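Local coordinates for protein endoglucanase A (Clostridium longisporum, PDB 6Q1I) that hydrolyses internal beta-1,4-glucosidic linkages in beta-glucan, lichenan and carboxymethylcellulose, also attacks xylan, and prefers the longer cellooligosaccharides, at residues A[61-66]-A[338-343]; A[118-123]-A[133-138]. All coordinates share one frame; numbering follows the deposited sequence. Where two conformers were deposited one is given.

Interaction 1 of 2, residues A[61-66]-A[338-343]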
loop_
_atom_site.group_PDB
_atom_site.type_symbol
_atom_site.label_atom_id
_atom_site.label_comp_id
_atom_site.label_asym_id
_atom_site.label_seq_id
_atom_site.Cartn_x
_atom_site.Cartn_y
_atom_site.Cartn_z
ATOM N N ILE A 61 13.589 -8.390 -6.862
ATOM C CA ILE A 61 13.686 -7.655 -5.607
ATOM C C ILE A 61 15.064 -7.017 -5.468
ATOM O O ILE A 61 15.189 -5.863 -5.040
ATOM C CB ILE A 61 13.358 -8.600 -4.434
ATOM C CG1 ILE A 61 11.956 -9.200 -4.595
ATOM C CG2 ILE A 61 13.511 -7.870 -3.098
ATOM C CD1 ILE A 61 10.836 -8.195 -4.787
ATOM N N ASP A 62 16.119 -7.763 -5.823
ATOM C CA ASP A 62 17.472 -7.226 -5.780
ATOM C C ASP A 62 17.591 -5.965 -6.629
ATOM O O ASP A 62 18.279 -5.016 -6.244
ATOM C CB ASP A 62 18.473 -8.247 -6.324
ATOM C CG ASP A 62 18.603 -9.510 -5.483
ATOM O OD1 ASP A 62 18.195 -9.572 -4.304
ATOM O OD2 ASP A 62 19.200 -10.465 -6.039
ATOM N N LYS A 63 16.967 -5.959 -7.811
ATOM C CA LYS A 63 17.034 -4.790 -8.682
ATOM C C LYS A 63 16.435 -3.564 -8.001
ATOM O O LYS A 63 16.984 -2.461 -8.095
ATOM C CB LYS A 63 16.300 -5.100 -9.984
ATOM C CG LYS A 63 16.447 -4.051 -11.055
ATOM C CD LYS A 63 17.716 -4.234 -11.867
ATOM C CE LYS A 63 17.841 -3.118 -12.874
ATOM N NZ LYS A 63 18.904 -3.383 -13.855
ATOM N N ILE A 64 15.306 -3.740 -7.313
ATOM C CA ILE A 64 14.660 -2.644 -6.596
ATOM C C ILE A 64 15.549 -2.143 -5.458
ATOM O O ILE A 64 15.773 -0.935 -5.305
ATOM C CB ILE A 64 13.279 -3.108 -6.097
ATOM C CG1 ILE A 64 12.374 -3.460 -7.278
ATOM C CG2 ILE A 64 12.617 -2.062 -5.197
ATOM C CD1 ILE A 64 12.177 -2.348 -8.278
ATOM N N LYS A 65 16.075 -3.063 -4.644
ATOM C CA LYS A 65 16.967 -2.672 -3.555
ATOM C C LYS A 65 18.198 -1.944 -4.083
ATOM O O LYS A 65 18.602 -0.906 -3.545
ATOM C CB LYS A 65 17.385 -3.914 -2.768
ATOM C CG LYS A 65 18.517 -3.690 -1.770
ATOM C CD LYS A 65 18.128 -2.738 -0.662
ATOM C CE LYS A 65 19.301 -2.496 0.283
ATOM N NZ LYS A 65 18.899 -1.696 1.471
ATOM N N ASN A 66 18.823 -2.485 -5.129
ATOM C CA ASN A 66 20.052 -1.885 -5.633
ATOM C C ASN A 66 19.818 -0.538 -6.308
ATOM O O ASN A 66 20.761 0.244 -6.445
ATOM C CB ASN A 66 20.748 -2.863 -6.571
ATOM C CG ASN A 66 21.328 -4.052 -5.832
ATOM O OD1 ASN A 66 21.668 -3.958 -4.653
ATOM N ND2 ASN A 66 21.431 -5.180 -6.515
ATOM N N LEU A 338 14.358 -7.125 -16.552
ATOM C CA LEU A 338 15.055 -6.436 -15.470
ATOM C C LEU A 338 15.675 -5.113 -15.919
ATOM O O LEU A 338 16.557 -4.583 -15.243
ATOM C CB LEU A 338 16.078 -7.333 -14.763
ATOM C CG LEU A 338 15.472 -8.594 -14.141
ATOM C CD1 LEU A 338 16.514 -9.365 -13.350
ATOM C CD2 LEU A 338 14.278 -8.262 -13.259
ATOM N N ASN A 339 15.237 -4.585 -17.059
ATOM C CA ASN A 339 15.479 -3.202 -17.439
ATOM C C ASN A 339 14.285 -2.354 -17.002
ATOM O O ASN A 339 13.211 -2.869 -16.709
ATOM C CB ASN A 339 15.654 -3.085 -18.958
ATOM C CG ASN A 339 16.896 -3.794 -19.473
ATOM O OD1 ASN A 339 17.929 -3.843 -18.805
ATOM N ND2 ASN A 339 16.798 -4.341 -20.678
ATOM N N TRP A 340 14.475 -1.041 -16.981
ATOM C CA TRP A 340 13.412 -0.116 -16.601
ATOM C C TRP A 340 12.618 0.298 -17.831
ATOM O O TRP A 340 13.188 0.578 -18.886
ATOM C CB TRP A 340 13.993 1.135 -15.922
ATOM C CG TRP A 340 14.850 0.790 -14.777
ATOM C CD1 TRP A 340 16.198 0.648 -14.788
ATOM C CD2 TRP A 340 14.424 0.497 -13.443
ATOM N NE1 TRP A 340 16.648 0.284 -13.551
ATOM C CE2 TRP A 340 15.578 0.187 -12.701
ATOM C CE3 TRP A 340 13.183 0.474 -12.802
ATOM C CZ2 TRP A 340 15.532 -0.151 -11.358
ATOM C CZ3 TRP A 340 13.142 0.147 -11.457
ATOM C CH2 TRP A 340 14.309 -0.164 -10.757
ATOM N N TYR A 341 11.293 0.330 -17.692
ATOM C CA TYR A 341 10.463 0.927 -18.731
ATOM C C TYR A 341 10.783 2.410 -18.889
ATOM O O TYR A 341 10.784 2.939 -20.007
ATOM C CB TYR A 341 8.980 0.785 -18.371
ATOM C CG TYR A 341 8.417 -0.615 -18.369
ATOM C CD1 TYR A 341 8.280 -1.338 -19.546
ATOM C CD2 TYR A 341 7.987 -1.195 -17.183
ATOM C CE1 TYR A 341 7.747 -2.616 -19.534
ATOM C CE2 TYR A 341 7.445 -2.464 -17.164
ATOM C CZ TYR A 341 7.332 -3.170 -18.340
ATOM O OH TYR A 341 6.795 -4.441 -18.326
ATOM N N PHE A 342 11.037 3.105 -17.766
ATOM C CA PHE A 342 11.314 4.544 -17.724
ATOM C C PHE A 342 12.427 4.790 -16.702
ATOM O O PHE A 342 12.183 5.130 -15.541
ATOM C CB PHE A 342 10.047 5.343 -17.387
ATOM C CG PHE A 342 8.945 5.142 -18.378
ATOM C CD1 PHE A 342 8.979 5.800 -19.594
ATOM C CD2 PHE A 342 7.891 4.280 -18.115
ATOM C CE1 PHE A 342 7.989 5.606 -20.532
ATOM C CE2 PHE A 342 6.894 4.078 -19.054
ATOM C CZ PHE A 342 6.947 4.747 -20.264
ATOM N N SER A 343 13.676 4.622 -17.140
ATOM C CA SER A 343 14.796 4.861 -16.238
ATOM C C SER A 343 14.795 6.292 -15.713
ATOM O O SER A 343 15.234 6.526 -14.586
ATOM C CB SER A 343 16.122 4.525 -16.924
ATOM O OG SER A 343 16.329 5.343 -18.054
HETATM O O HOH W 1 18.873 -1.979 -16.026
#
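Lys-63 NZ reaches the backbone carbonyl of Leu-338, and the bond from NZ to Leu-338 O, 3.0 Å long, is weak. The same ammonium group gives a shorter bond to a water, which lies 2.6 Å from Lys-63 NZ. That water turns on to Asn-339 OD1, again only weakly. The lysine end is thus shared between a main-chain oxygen and a water on the loop side. Its chain leaves the helix with CG anti to the backbone N (chi1 -172°) and then bends at chi2 (85°). Beyond the bend it runs straight past the indole of Trp-340. Lys-63 CE comes at the ring obliquely, 3.7 Å from Trp-340 NE1. Lys-63 CG lies 4.0 Å from Trp-340 CZ2. The apolar stem packs on the tryptophan, while the ammonium group is held by the water and, weakly, by the carbonyl of Leu-338. The next residue, Ile-64, touches the ring with its delta methyl. CD1 of Ile-64 stands 3.9 Å from CH2 of Trp-340, at the far end of the six-membered ring, and also meets it obliquely. Ile-64 is buried and also packs on Ile-72 of strand 71-74, so it links the loop tryptophan to the barrel wall. Lys-346, on helix 343-356, makes a cation-pi contact with Trp-340. Leu-338 rests on Ala-59 and Met-60, earlier on helix 58-67. The contact lies away from the probable catalytic positions. It is structural packing of a (beta/alpha)8 (TIM) barrel, joining the outer helix 58-67 to the loop that leads into the last helix.

Interaction 2 of 2, residues A[118-123]-A[133-138]; sequences GNWVIP and PKLKTL
Lys-134 crosses one face of the Trp-120 indole with nearly its whole side chain. The contact is both CH-pi and cation-pi. CE of Lys-134 sits 3.7 Å from the centroid of the six-membered ring of Trp-120, 14° off the ring normal. NZ of Lys-134 is 4.2 Å from the centroid of the five-membered ring of Trp-120, 24° off the normal. Nearer the helix, Lys-134 CG lies 3.6 Å from Trp-120 CZ3. All the lysine torsions are near 180° (chi1 178°), which stretches the chain across the benzo ring to the pyrrole ring. The positive end would be stabilised by the pi electrons beneath it. The opposite face of the indole is met by Val-121 CG2, from the next residue in the loop. The indole is thus sandwiched between Val-121 and Lys-134, with leucines at the outer edge of its six-membered ring, which points at the helix. Leu-138 CD2 comes to 4.0 Å from Trp-120 CZ2, near the ring plane. CD1 of Leu-135 is 4.2 Å from Trp-120 CH2. The polar N-H of the indole turns elsewhere: Trp-120 NE1 bonds to Glu-117 OE1, just before the loop segment. The contact closes one unit of the (beta/alpha)8 barrel: strand 109-113, its following loop and helix 128-145. Around it, Val-121 and Leu-135 both touch Tyr-184 of helix 175-194, and Leu-138 touches Trp-78. The loop after strand 109-113 packs on helix 128-145, next to helix 175-194; both helices belong to the outer layer of the barrel.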
loop_
_atom_site.group_PDB
_atom_site.type_symbol
_atom_site.label_atom_id
_atom_site.label_comp_id
_atom_site.label_asym_id
_atom_site.label_seq_id
_atom_site.Cartn_x
_atom_site.Cartn_y
_atom_site.Cartn_z
ATOM N N GLY A 118 -12.650 -6.297 -0.794
ATOM C CA GLY A 118 -13.869 -5.511 -0.697
ATOM C C GLY A 118 -15.149 -6.222 -1.103
ATOM O O GLY A 118 -16.235 -5.685 -0.843
ATOM N N ASN A 119 -15.060 -7.385 -1.755
ATOM C CA ASN A 119 -16.261 -8.180 -1.983
ATOM C C ASN A 119 -16.826 -8.747 -0.688
ATOM O O ASN A 119 -18.012 -9.097 -0.651
ATOM C CB ASN A 119 -15.977 -9.334 -2.949
ATOM C CG ASN A 119 -14.949 -10.297 -2.405
ATOM O OD1 ASN A 119 -13.849 -9.895 -2.083
ATOM N ND2 ASN A 119 -15.318 -11.562 -2.258
ATOM N N TRP A 120 -16.003 -8.876 0.356
ATOM C CA TRP A 120 -16.457 -9.389 1.641
ATOM C C TRP A 120 -16.233 -8.430 2.801
ATOM O O TRP A 120 -17.036 -8.430 3.730
ATOM C CB TRP A 120 -15.869 -10.789 1.937
ATOM C CG TRP A 120 -14.377 -10.867 2.182
ATOM C CD1 TRP A 120 -13.392 -11.004 1.249
ATOM C CD2 TRP A 120 -13.721 -10.847 3.452
ATOM N NE1 TRP A 120 -12.160 -11.050 1.857
ATOM C CE2 TRP A 120 -12.336 -10.958 3.213
ATOM C CE3 TRP A 120 -14.170 -10.742 4.768
ATOM C CZ2 TRP A 120 -11.397 -10.958 4.246
ATOM C CZ3 TRP A 120 -13.246 -10.742 5.785
ATOM C CH2 TRP A 120 -11.870 -10.851 5.524
ATOM N N VAL A 121 -15.186 -7.606 2.775
ATOM C CA VAL A 121 -14.986 -6.581 3.797
ATOM C C VAL A 121 -15.845 -5.385 3.410
ATOM O O VAL A 121 -15.398 -4.471 2.708
ATOM C CB VAL A 121 -13.504 -6.210 3.980
ATOM C CG1 VAL A 121 -13.355 -5.117 5.024
ATOM C CG2 VAL A 121 -12.713 -7.439 4.379
ATOM N N ILE A 122 -17.100 -5.413 3.827
ATOM C CA ILE A 122 -18.100 -4.420 3.455
ATOM C C ILE A 122 -18.340 -3.547 4.679
ATOM O O ILE A 122 -18.809 -4.056 5.708
ATOM C CB ILE A 122 -19.394 -5.104 2.992
ATOM C CG1 ILE A 122 -19.136 -5.938 1.733
ATOM C CG2 ILE A 122 -20.476 -4.064 2.757
ATOM C CD1 ILE A 122 -20.200 -6.984 1.487
ATOM N N PRO A 123 -18.019 -2.243 4.631
ATOM C CA PRO A 123 -18.082 -1.410 5.854
ATOM C C PRO A 123 -19.463 -0.810 6.102
ATOM O O PRO A 123 -19.691 0.399 5.967
ATOM C CB PRO A 123 -17.011 -0.349 5.580
ATOM C CG PRO A 123 -17.072 -0.154 4.076
ATOM C CD PRO A 123 -17.386 -1.522 3.504
ATOM N N PRO A 133 -15.541 -11.330 12.601
ATOM C CA PRO A 133 -14.873 -12.568 13.034
ATOM C C PRO A 133 -13.941 -13.131 11.975
ATOM O O PRO A 133 -12.879 -13.668 12.303
ATOM C CB PRO A 133 -16.036 -13.522 13.352
ATOM C CG PRO A 133 -17.247 -12.675 13.474
ATOM C CD PRO A 133 -17.013 -11.420 12.690
ATOM N N LYS A 134 -14.333 -13.029 10.702
ATOM C CA LYS A 134 -13.516 -13.552 9.615
ATOM C C LYS A 134 -12.243 -12.736 9.451
ATOM O O LYS A 134 -11.157 -13.300 9.287
ATOM C CB LYS A 134 -14.345 -13.558 8.333
ATOM C CG LYS A 134 -13.626 -14.039 7.096
ATOM C CD LYS A 134 -14.607 -14.173 5.947
ATOM C CE LYS A 134 -13.925 -14.415 4.626
ATOM N NZ LYS A 134 -14.933 -14.617 3.547
ATOM N N LEU A 135 -12.352 -11.407 9.523
ATOM C CA LEU A 135 -11.168 -10.554 9.426
ATOM C C LEU A 135 -10.215 -10.811 10.583
ATOM O O LEU A 135 -8.990 -10.821 10.398
ATOM C CB LEU A 135 -11.594 -9.087 9.380
ATOM C CG LEU A 135 -10.471 -8.057 9.244
ATOM C CD1 LEU A 135 -9.689 -8.237 7.953
ATOM C CD2 LEU A 135 -11.037 -6.655 9.334
ATOM N N LYS A 136 -10.762 -11.045 11.778
ATOM C CA LYS A 136 -9.929 -11.316 12.945
ATOM C C LYS A 136 -9.208 -12.656 12.818
ATOM O O LYS A 136 -8.019 -12.756 13.135
ATOM C CB LYS A 136 -10.789 -11.256 14.210
ATOM C CG LYS A 136 -11.251 -9.838 14.550
ATOM C CD LYS A 136 -12.024 -9.771 15.866
ATOM C CE LYS A 136 -11.127 -9.948 17.081
ATOM N NZ LYS A 136 -10.182 -8.812 17.286
ATOM N N THR A 137 -9.896 -13.699 12.346
ATOM C CA THR A 137 -9.230 -14.985 12.162
ATOM C C THR A 137 -8.160 -14.899 11.077
ATOM O O THR A 137 -7.085 -15.495 11.201
ATOM C CB THR A 137 -10.249 -16.067 11.809
ATOM O OG1 THR A 137 -11.327 -16.066 12.754
ATOM C CG2 THR A 137 -9.555 -17.421 11.821
ATOM N N LEU A 138 -8.441 -14.160 10.001
ATOM C CA LEU A 138 -7.435 -13.937 8.969
ATOM C C LEU A 138 -6.187 -13.279 9.552
ATOM O O LEU A 138 -5.065 -13.762 9.348
ATOM C CB LEU A 138 -8.029 -13.090 7.842
ATOM C CG LEU A 138 -7.043 -12.656 6.753
ATOM C CD1 LEU A 138 -6.398 -13.858 6.062
ATOM C CD2 LEU A 138 -7.746 -11.778 5.749
#

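Both contacts belong to the catalytic family 5 glycoside hydrolase part of a longer enzyme, whose eight parallel strands close into a barrel. Their centres are 35 Å apart, the chain's centre lies between them, and their nearest atoms are about 21 Å apart. They do not touch. Both segments of interaction 2 fall, in sequence, between the two segments of interaction 1. Interaction 1 is long-range, joining helix 58-67 to the loop between strand 314-318 and helix 343-356. Interaction 2 is local, joining a loop to the helix that follows it. One thus brings early and late parts of the barrel together; the other stays within one beta-alpha unit, strand 109-113 to helix 128-145.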